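Local coordinates for phenylalanine hydroxylase (Colwellia psychrerythraea, PDB 2V27), which probably hydroxylates L-phenylalanine to L-tyrosine with dioxygen and tetrahydrobiopterin, using a bound iron ion, at residues N25-E30 and E110-L115; G169-P174 and R178-G183; V210-Y215 and A249-L254. One frame throughout, in Å; residues are numbered along the deposited sequence. Where two conformers were deposited one is given.

Interaction 1. Residues N25-E30 and E110-L115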
loop_
_atom_site.group_PDB
_atom_site.type_symbol
_atom_site.label_atom_id
_atom_site.label_comp_id
_atom_site.label_asym_id
_atom_site.label_seq_id
_atom_site.Cartn_x
_atom_site.Cartn_y
_atom_site.Cartn_z
ATOM N N ASN B 25 -1.009 -28.306 11.309
ATOM C CA ASN B 25 -1.297 -28.079 12.730
ATOM C C ASN B 25 -0.219 -27.231 13.401
ATOM O O ASN B 25 -0.514 -26.404 14.258
ATOM C CB ASN B 25 -1.458 -29.412 13.490
ATOM C CG ASN B 25 -2.778 -30.118 13.171
ATOM O OD1 ASN B 25 -3.834 -29.475 12.877
ATOM N ND2 ASN B 25 -2.734 -31.458 13.254
ATOM N N LEU B 26 1.034 -27.451 13.014
ATOM C CA LEU B 26 2.133 -26.645 13.523
ATOM C C LEU B 26 2.004 -25.187 13.060
ATOM O O LEU B 26 2.287 -24.284 13.859
ATOM C CB LEU B 26 3.469 -27.249 13.080
ATOM C CG LEU B 26 4.732 -26.743 13.768
ATOM C CD1 LEU B 26 4.698 -27.027 15.257
ATOM C CD2 LEU B 26 5.958 -27.460 13.139
ATOM N N ILE B 27 1.585 -24.958 11.810
ATOM C CA ILE B 27 1.312 -23.578 11.334
ATOM C C ILE B 27 0.199 -22.931 12.220
ATOM O O ILE B 27 0.379 -21.814 12.807
ATOM C CB ILE B 27 0.956 -23.576 9.850
ATOM C CG1 ILE B 27 2.191 -23.946 9.001
ATOM C CG2 ILE B 27 0.383 -22.216 9.402
ATOM C CD1 ILE B 27 1.825 -24.479 7.613
ATOM N N TRP B 28 -0.937 -23.610 12.376
ATOM C CA TRP B 28 -1.938 -23.119 13.347
ATOM C C TRP B 28 -1.364 -22.770 14.724
ATOM O O TRP B 28 -1.634 -21.706 15.285
ATOM C CB TRP B 28 -3.098 -24.155 13.518
ATOM C CG TRP B 28 -4.110 -23.767 14.584
ATOM C CD1 TRP B 28 -3.995 -23.930 15.920
ATOM C CD2 TRP B 28 -5.359 -23.091 14.363
ATOM N NE1 TRP B 28 -5.105 -23.413 16.570
ATOM C CE2 TRP B 28 -5.948 -22.884 15.637
ATOM C CE3 TRP B 28 -6.040 -22.684 13.214
ATOM C CZ2 TRP B 28 -7.194 -22.306 15.789
ATOM C CZ3 TRP B 28 -7.291 -22.037 13.359
ATOM C CH2 TRP B 28 -7.850 -21.879 14.647
ATOM N N GLN B 29 -0.535 -23.647 15.282
ATOM C CA GLN B 29 -0.025 -23.426 16.630
ATOM C C GLN B 29 0.820 -22.135 16.694
ATOM O O GLN B 29 0.725 -21.371 17.662
ATOM C CB GLN B 29 0.848 -24.605 17.062
ATOM C CG GLN B 29 1.376 -24.504 18.463
ATOM C CD GLN B 29 2.185 -25.750 18.821
ATOM O OE1 GLN B 29 2.851 -26.339 17.960
ATOM N NE2 GLN B 29 2.133 -26.143 20.081
ATOM N N GLU B 30 1.642 -21.956 15.667
ATOM C CA GLU B 30 2.531 -20.788 15.600
ATOM C C GLU B 30 1.724 -19.510 15.449
ATOM O O GLU B 30 1.958 -18.524 16.181
ATOM C CB GLU B 30 3.555 -20.941 14.476
ATOM C CG GLU B 30 4.671 -21.902 14.872
ATOM C CD GLU B 30 5.770 -22.017 13.839
ATOM O OE1 GLU B 30 6.030 -21.018 13.102
ATOM O OE2 GLU B 30 6.379 -23.116 13.772
ATOM N N GLU B 110 5.573 -20.145 4.097
ATOM C CA GLU B 110 6.122 -18.959 3.455
ATOM C C GLU B 110 5.220 -17.740 3.678
ATOM O O GLU B 110 5.731 -16.643 3.862
ATOM C CB GLU B 110 6.355 -19.177 1.960
ATOM N N GLU B 111 3.896 -17.949 3.729
ATOM C CA GLU B 111 2.926 -16.851 3.900
ATOM C C GLU B 111 2.476 -16.632 5.344
ATOM O O GLU B 111 1.435 -16.014 5.563
ATOM C CB GLU B 111 1.654 -17.105 3.070
ATOM C CG GLU B 111 1.863 -17.418 1.625
ATOM C CD GLU B 111 0.641 -18.091 0.982
ATOM O OE1 GLU B 111 0.237 -17.568 -0.075
ATOM O OE2 GLU B 111 0.089 -19.129 1.507
ATOM N N MET B 112 3.233 -17.142 6.314
ATOM C CA MET B 112 2.867 -17.039 7.737
ATOM C C MET B 112 2.325 -15.645 8.080
ATOM O O MET B 112 1.197 -15.483 8.544
ATOM C CB MET B 112 4.080 -17.391 8.619
ATOM C CG MET B 112 3.801 -17.696 10.092
ATOM S SD MET B 112 2.882 -19.233 10.368
ATOM C CE MET B 112 3.074 -20.030 8.780
ATOM N N ASP B 113 3.141 -14.639 7.798
ATOM C CA ASP B 113 2.897 -13.275 8.277
ATOM C C ASP B 113 1.802 -12.533 7.540
ATOM O O ASP B 113 1.317 -11.516 8.061
ATOM C CB ASP B 113 4.187 -12.428 8.239
ATOM C CG ASP B 113 5.273 -13.006 9.108
ATOM O OD1 ASP B 113 4.938 -13.733 10.056
ATOM O OD2 ASP B 113 6.487 -12.730 8.849
ATOM N N TYR B 114 1.411 -12.988 6.349
ATOM C CA TYR B 114 0.349 -12.346 5.568
ATOM C C TYR B 114 -0.076 -13.171 4.378
ATOM O O TYR B 114 0.786 -13.674 3.653
ATOM C CB TYR B 114 0.744 -10.919 5.040
ATOM C CG TYR B 114 -0.352 -10.329 4.150
ATOM C CD1 TYR B 114 -1.452 -9.662 4.711
ATOM C CD2 TYR B 114 -0.323 -10.508 2.766
ATOM C CE1 TYR B 114 -2.460 -9.158 3.902
ATOM C CE2 TYR B 114 -1.321 -10.032 1.964
ATOM C CZ TYR B 114 -2.401 -9.370 2.542
ATOM O OH TYR B 114 -3.411 -8.863 1.757
ATOM N N LEU B 115 -1.385 -13.290 4.143
ATOM C CA LEU B 115 -1.908 -13.678 2.820
ATOM C C LEU B 115 -3.199 -12.987 2.541
ATOM O O LEU B 115 -3.963 -12.709 3.474
ATOM C CB LEU B 115 -2.071 -15.187 2.638
ATOM C CG LEU B 115 -3.255 -15.871 3.281
ATOM C CD1 LEU B 115 -3.457 -17.273 2.718
ATOM C CD2 LEU B 115 -3.073 -15.930 4.804
#

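Interaction 2. Residues G169-P174 and R178-G183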
loop_
_atom_site.group_PDB
_atom_site.type_symbol
_atom_site.label_atom_id
_atom_site.label_comp_id
_atom_site.label_asym_id
_atom_site.label_seq_id
_atom_site.Cartn_x
_atom_site.Cartn_y
_atom_site.Cartn_z
ATOM N N GLY B 169 -12.806 -2.864 12.337
ATOM C CA GLY B 169 -13.386 -2.077 13.426
ATOM C C GLY B 169 -12.532 -1.971 14.673
ATOM O O GLY B 169 -11.897 -2.933 15.090
ATOM N N LEU B 170 -12.541 -0.770 15.235
ATOM C CA LEU B 170 -11.889 -0.520 16.499
ATOM C C LEU B 170 -12.897 -0.029 17.525
ATOM O O LEU B 170 -14.013 0.399 17.170
ATOM C CB LEU B 170 -10.798 0.567 16.349
ATOM C CG LEU B 170 -9.708 0.295 15.299
ATOM C CD1 LEU B 170 -8.668 1.445 15.343
ATOM C CD2 LEU B 170 -9.015 -1.040 15.578
ATOM N N LEU B 171 -12.488 -0.087 18.790
ATOM C CA LEU B 171 -13.290 0.548 19.874
ATOM C C LEU B 171 -12.476 1.634 20.575
ATOM O O LEU B 171 -11.279 1.445 20.850
ATOM C CB LEU B 171 -13.735 -0.444 20.949
ATOM C CG LEU B 171 -14.401 -1.759 20.540
ATOM C CD1 LEU B 171 -14.744 -2.506 21.843
ATOM C CD2 LEU B 171 -15.640 -1.446 19.767
ATOM N N ASP B 172 -13.176 2.723 20.903
ATOM C CA ASP B 172 -12.616 3.769 21.774
ATOM C C ASP B 172 -13.247 3.627 23.173
ATOM O O ASP B 172 -14.403 4.003 23.416
ATOM C CB ASP B 172 -12.957 5.120 21.138
ATOM C CG ASP B 172 -12.441 6.316 21.933
ATOM O OD1 ASP B 172 -11.583 6.122 22.819
ATOM O OD2 ASP B 172 -12.898 7.447 21.617
ATOM N N THR B 173 -12.473 3.030 24.053
ATOM C CA THR B 173 -12.952 2.644 25.385
ATOM C C THR B 173 -12.316 3.483 26.480
ATOM O O THR B 173 -11.242 4.037 26.281
ATOM C CB THR B 173 -12.730 1.118 25.696
ATOM O OG1 THR B 173 -11.392 0.880 26.212
ATOM C CG2 THR B 173 -13.013 0.218 24.408
ATOM N N PRO B 174 -12.966 3.523 27.656
ATOM C CA PRO B 174 -12.337 4.240 28.786
ATOM C C PRO B 174 -10.987 3.636 29.207
ATOM O O PRO B 174 -10.209 4.296 29.899
ATOM C CB PRO B 174 -13.371 4.113 29.920
ATOM C CG PRO B 174 -14.644 3.724 29.255
ATOM C CD PRO B 174 -14.277 2.960 28.017
ATOM N N ARG B 178 -9.220 -0.400 21.572
ATOM C CA ARG B 178 -9.328 -1.861 21.473
ATOM C C ARG B 178 -9.743 -2.205 20.052
ATOM O O ARG B 178 -10.095 -1.331 19.217
ATOM C CB ARG B 178 -10.304 -2.444 22.515
ATOM C CG ARG B 178 -9.914 -2.208 24.017
ATOM C CD ARG B 178 -8.669 -2.985 24.395
ATOM N NE ARG B 178 -8.432 -2.933 25.835
ATOM C CZ ARG B 178 -7.695 -1.984 26.403
ATOM N NH1 ARG B 178 -7.145 -1.047 25.623
ATOM N NH2 ARG B 178 -7.493 -1.970 27.740
ATOM N N ILE B 179 -9.760 -3.504 19.802
ATOM C CA ILE B 179 -10.004 -4.060 18.467
ATOM C C ILE B 179 -11.180 -5.030 18.411
ATOM O O ILE B 179 -11.263 -5.923 19.260
ATOM C CB ILE B 179 -8.775 -4.886 17.977
ATOM C CG1 ILE B 179 -7.494 -4.035 18.055
ATOM C CG2 ILE B 179 -8.997 -5.361 16.522
ATOM C CD1 ILE B 179 -6.239 -4.902 18.154
ATOM N N TYR B 180 -12.078 -4.838 17.439
ATOM C CA TYR B 180 -13.070 -5.887 17.201
ATOM C C TYR B 180 -13.035 -6.468 15.781
ATOM O O TYR B 180 -13.589 -7.539 15.539
ATOM C CB TYR B 180 -14.513 -5.501 17.641
ATOM C CG TYR B 180 -15.245 -4.548 16.736
ATOM C CD1 TYR B 180 -16.134 -5.042 15.759
ATOM C CD2 TYR B 180 -15.010 -3.150 16.792
ATOM C CE1 TYR B 180 -16.794 -4.172 14.913
ATOM C CE2 TYR B 180 -15.688 -2.256 15.955
ATOM C CZ TYR B 180 -16.571 -2.764 15.016
ATOM O OH TYR B 180 -17.244 -1.956 14.094
ATOM N N GLY B 181 -12.361 -5.761 14.859
ATOM C CA GLY B 181 -12.273 -6.222 13.460
ATOM C C GLY B 181 -11.368 -7.456 13.275
ATOM O O GLY B 181 -10.199 -7.477 13.712
ATOM N N GLY B 182 -11.903 -8.481 12.570
ATOM C CA GLY B 182 -11.178 -9.762 12.438
ATOM C C GLY B 182 -9.896 -9.713 11.598
ATOM O O GLY B 182 -8.929 -10.460 11.844
ATOM N N GLY B 183 -9.866 -8.783 10.635
ATOM C CA GLY B 183 -8.684 -8.539 9.799
ATOM C C GLY B 183 -7.510 -8.043 10.633
ATOM O O GLY B 183 -6.339 -8.238 10.264
#

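Interaction 3. Residues V210-Y215 and A249-L254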
loop_
_atom_site.group_PDB
_atom_site.type_symbol
_atom_site.label_atom_id
_atom_site.label_comp_id
_atom_site.label_asym_id
_atom_site.label_seq_id
_atom_site.Cartn_x
_atom_site.Cartn_y
_atom_site.Cartn_z
ATOM N N VAL B 210 -18.769 6.459 6.920
ATOM C CA VAL B 210 -18.230 5.132 6.559
ATOM C C VAL B 210 -18.650 4.798 5.134
ATOM O O VAL B 210 -17.803 4.444 4.321
ATOM C CB VAL B 210 -18.745 4.046 7.527
ATOM C CG1 VAL B 210 -18.520 2.578 6.941
ATOM C CG2 VAL B 210 -18.111 4.187 8.845
ATOM N N LEU B 211 -19.935 4.964 4.782
ATOM C CA LEU B 211 -20.385 4.636 3.425
ATOM C C LEU B 211 -19.683 5.489 2.314
ATOM O O LEU B 211 -19.626 5.089 1.158
ATOM C CB LEU B 211 -21.912 4.838 3.330
ATOM C CG LEU B 211 -22.748 3.794 4.096
ATOM C CD1 LEU B 211 -24.189 4.245 4.162
ATOM C CD2 LEU B 211 -22.631 2.371 3.496
ATOM N N ARG B 212 -19.213 6.675 2.721
ATOM C CA ARG B 212 -18.537 7.604 1.793
ATOM C C ARG B 212 -17.011 7.426 1.709
ATOM O O ARG B 212 -16.357 8.174 0.987
ATOM C CB ARG B 212 -18.825 9.035 2.211
ATOM C CG ARG B 212 -20.324 9.392 1.887
ATOM C CD ARG B 212 -20.661 10.824 2.344
ATOM N NE ARG B 212 -19.999 11.735 1.437
ATOM C CZ ARG B 212 -19.107 12.666 1.771
ATOM N NH1 ARG B 212 -18.763 12.921 3.055
ATOM N NH2 ARG B 212 -18.537 13.344 0.780
ATOM N N THR B 213 -16.424 6.476 2.443
ATOM C CA THR B 213 -14.944 6.423 2.532
ATOM C C THR B 213 -14.333 5.442 1.497
ATOM O O THR B 213 -14.532 4.231 1.615
ATOM C CB THR B 213 -14.531 5.992 3.969
ATOM O OG1 THR B 213 -15.029 6.934 4.939
ATOM C CG2 THR B 213 -12.980 5.967 4.070
ATOM N N PRO B 214 -13.561 5.934 0.529
ATOM C CA PRO B 214 -12.888 4.994 -0.421
ATOM C C PRO B 214 -11.863 4.200 0.359
ATOM O O PRO B 214 -11.271 4.699 1.362
ATOM C CB PRO B 214 -12.094 5.912 -1.370
ATOM C CG PRO B 214 -12.238 7.254 -0.853
ATOM C CD PRO B 214 -13.265 7.356 0.262
ATOM N N TYR B 215 -11.641 2.962 -0.040
ATOM C CA TYR B 215 -10.591 2.180 0.653
ATOM C C TYR B 215 -10.002 1.187 -0.349
ATOM O O TYR B 215 -10.562 0.916 -1.430
ATOM C CB TYR B 215 -11.180 1.386 1.843
ATOM C CG TYR B 215 -12.112 0.290 1.464
ATOM C CD1 TYR B 215 -11.714 -1.052 1.507
ATOM C CD2 TYR B 215 -13.432 0.596 1.082
ATOM C CE1 TYR B 215 -12.609 -2.077 1.144
ATOM C CE2 TYR B 215 -14.325 -0.405 0.721
ATOM C CZ TYR B 215 -13.914 -1.718 0.755
ATOM O OH TYR B 215 -14.753 -2.756 0.388
ATOM N N ALA B 249 -28.137 5.908 -0.860
ATOM C CA ALA B 249 -28.552 7.012 -1.723
ATOM C C ALA B 249 -28.085 8.400 -1.225
ATOM O O ALA B 249 -27.616 9.198 -2.041
ATOM C CB ALA B 249 -30.095 7.000 -1.893
ATOM N N GLN B 250 -28.129 8.632 0.077
ATOM C CA GLN B 250 -27.623 9.912 0.607
ATOM C C GLN B 250 -26.098 10.029 0.360
ATOM O O GLN B 250 -25.591 11.065 -0.046
ATOM C CB GLN B 250 -27.911 9.979 2.084
ATOM C CG GLN B 250 -27.532 11.297 2.635
ATOM C CD GLN B 250 -27.726 11.368 4.107
ATOM O OE1 GLN B 250 -28.050 10.359 4.774
ATOM N NE2 GLN B 250 -27.623 12.567 4.643
ATOM N N ALA B 251 -25.370 8.957 0.667
ATOM C CA ALA B 251 -23.950 8.908 0.331
ATOM C C ALA B 251 -23.640 9.209 -1.143
ATOM O O ALA B 251 -22.713 9.965 -1.416
ATOM C CB ALA B 251 -23.403 7.533 0.729
ATOM N N GLU B 252 -24.392 8.611 -2.081
ATOM C CA GLU B 252 -24.226 8.847 -3.457
ATOM C C GLU B 252 -24.548 10.298 -3.854
ATOM O O GLU B 252 -23.800 10.901 -4.634
ATOM C CB GLU B 252 -25.050 7.855 -4.256
ATOM C CG GLU B 252 -24.351 6.525 -4.402
ATOM C CD GLU B 252 -25.068 5.561 -5.325
ATOM O OE1 GLU B 252 -24.412 4.931 -6.207
ATOM O OE2 GLU B 252 -26.296 5.450 -5.151
ATOM N N ALA B 253 -25.613 10.863 -3.277
ATOM C CA ALA B 253 -25.930 12.279 -3.526
ATOM C C ALA B 253 -24.754 13.209 -3.115
ATOM O O ALA B 253 -24.494 14.219 -3.762
ATOM C CB ALA B 253 -27.176 12.669 -2.757
ATOM N N LEU B 254 -24.084 12.884 -2.002
ATOM C CA LEU B 254 -22.949 13.675 -1.535
ATOM C C LEU B 254 -21.656 13.366 -2.259
ATOM O O LEU B 254 -20.759 14.216 -2.319
ATOM C CB LEU B 254 -22.764 13.421 -0.036
ATOM C CG LEU B 254 -23.868 14.035 0.851
ATOM C CD1 LEU B 254 -23.808 13.433 2.227
ATOM C CD2 LEU B 254 -23.734 15.582 0.927
#

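Interaction 1. Residues N25-E30 and E110-L115
Met112 reaches out of the loop 110-115 and lays its terminal methyl against Ile27 of the helix segment 25-30. Met112 has the largest area buried by the contact, Ile27 about half as much, and Glu30 less again. The link is apolar, and no hydrogen bond crosses between the two segments. Met112 CE lies 3.5 Å from Ile27 CG2 and 4.0 Å from Ile27 CG1. The methyl therefore meets both branches at CB of the isoleucine. Met112 SD is 4.0 Å from Ile27 CG2, so the thioether borders the same branch. The two side chains cross obliquely.

The shape of Met112 explains its reach. CG stands anti to the backbone N (chi1 -164°), and the chain then bends at chi2. In the conformer described, one of two deposited, a further bend at chi3 brings CE to Ile27; this last torsion is doubtful. Backbones stay well apart: the CA atoms of Ile27 and Met112 are 7.6 Å from each other. The side chains fill the gap.

Glu30, one helical turn after Ile27, borders the sulfur with its aliphatic base, Glu30 CB being 4.5 Å from Met112 SD. Its carboxylate turns to another partner and forms a salt bridge with Arg109, just before the loop segment. A type I beta turn from Glu111 to Tyr114 carries Met112, closed by Tyr114 N to Glu111 O at 3.1 Å. The main-chain O of Met112 accepts a hydrogen bond from Arg107.

The contact is buried packing between helix 22-38 and the loop that leads from strand 99-103 to helix 120-131. On another side of helix 22-38, Trp28 meets Phe121 of helix 120-131 edge-to-face.

Interaction 2. Residues G169-P174 and R178-G183
Leu170 and Ile179 form a non-hydrogen-bonded pair in an antiparallel beta hairpin, built from strands 170-173 and 176-179. Their side chains lie side by side and point the same way on one face of the sheet, with Leu170 CD2 4.2 Å from Ile179 CG1. Met195 of helix 188-196 packs on both. Leu171 and Arg178, the neighbouring hydrogen-bonded pair, project from the other face. Two backbone bonds join them, and Leu171 N to Arg178 O is short at 2.7 Å and nearly straight (173°).

Arg178 bends at chi2 (-68°). Its side chain crosses that of Thr173 at about a right angle, with Arg178 CG 4.0 Å from Thr173 CG2. The Thr173 hydroxyl is held within the turn by Gly176 O.

Tyr180 follows the strand and closes the hairpin's open end. Its chi1 of 76° sets CG between backbone N and carbonyl carbon, and the ring comes back over Gly169. Gly169 CA makes a CH-pi contact with one ring face, 3.8 Å from the centroid. The Leu171 and Tyr180 side chains cross at about a right angle, with Leu171 CD2 3.5 Å from Tyr180 CD2. Leu170 O lies at the ring edge.

Gly181, N-cap of helix 182-185, lies near the iron that Glu167 binds. Gly169 O takes two donors from the same face of its carbonyl plane, Tyr180 N at 3.0 Å and Gly181 N at 2.9 Å.

Interaction 3. Residues V210-Y215 and A249-L254
Segment 210-215, which starts on helix 207-211, runs past the last turns of helix 241-254. The backbones come closest at Arg212 and Ala251, whose CA atoms are 5.8 Å apart. No hydrogen bond joins the two segments.

Ala251 CB points at the other segment and is flanked by two side chains: it lies 4.0 Å from Leu211 CB and 3.8 Å from Arg212 CG. Arg212 contributes the most buried area. Its chain is extended at chi2 and bends at chi3 (72°), and it passes Leu254 at about a right angle. Leu254 CB is 3.6 Å from Arg212 NE and 4.1 Å from Arg212 CD. Leu254 CD1 also touches the arginine CD. Ala251 O lies at the guanidinium edge, near its plane. The NE proton is given to Gly255 O, just past the helix end, which probably steadies the guanidinium beside Leu254.

The contact is partly buried packing away from the iron site. Leu208 of helix 207-211 touches Ala251 and Leu254 as well. Arg212 is also backbone-bonded to His257 in the loop after helix 241-254. Next in the chain, Thr213 packs on Phe164 of helix 152-167 and Ile223 of strand 223-227.

Interactions 1 and 3 lie on opposite sides of the chain's centre, 36 Å apart between centres, and interaction 2 is nearer that centre than either. Interactions 1 and 2 are buried, while interaction 3 is only partly so. No two of them touch, and none joins the same elements as another. Interaction 2 is local and is held by backbone hydrogen bonds, as its strand pairing requires. The other two join parts distant in sequence, by side-chain packing of a helix against a loop or helix end. Their polar groups bond to residues outside the segments: Glu30 to Arg109, Arg212 to Gly255. Interaction 2 lies near the iron site, and interaction 3 away from it.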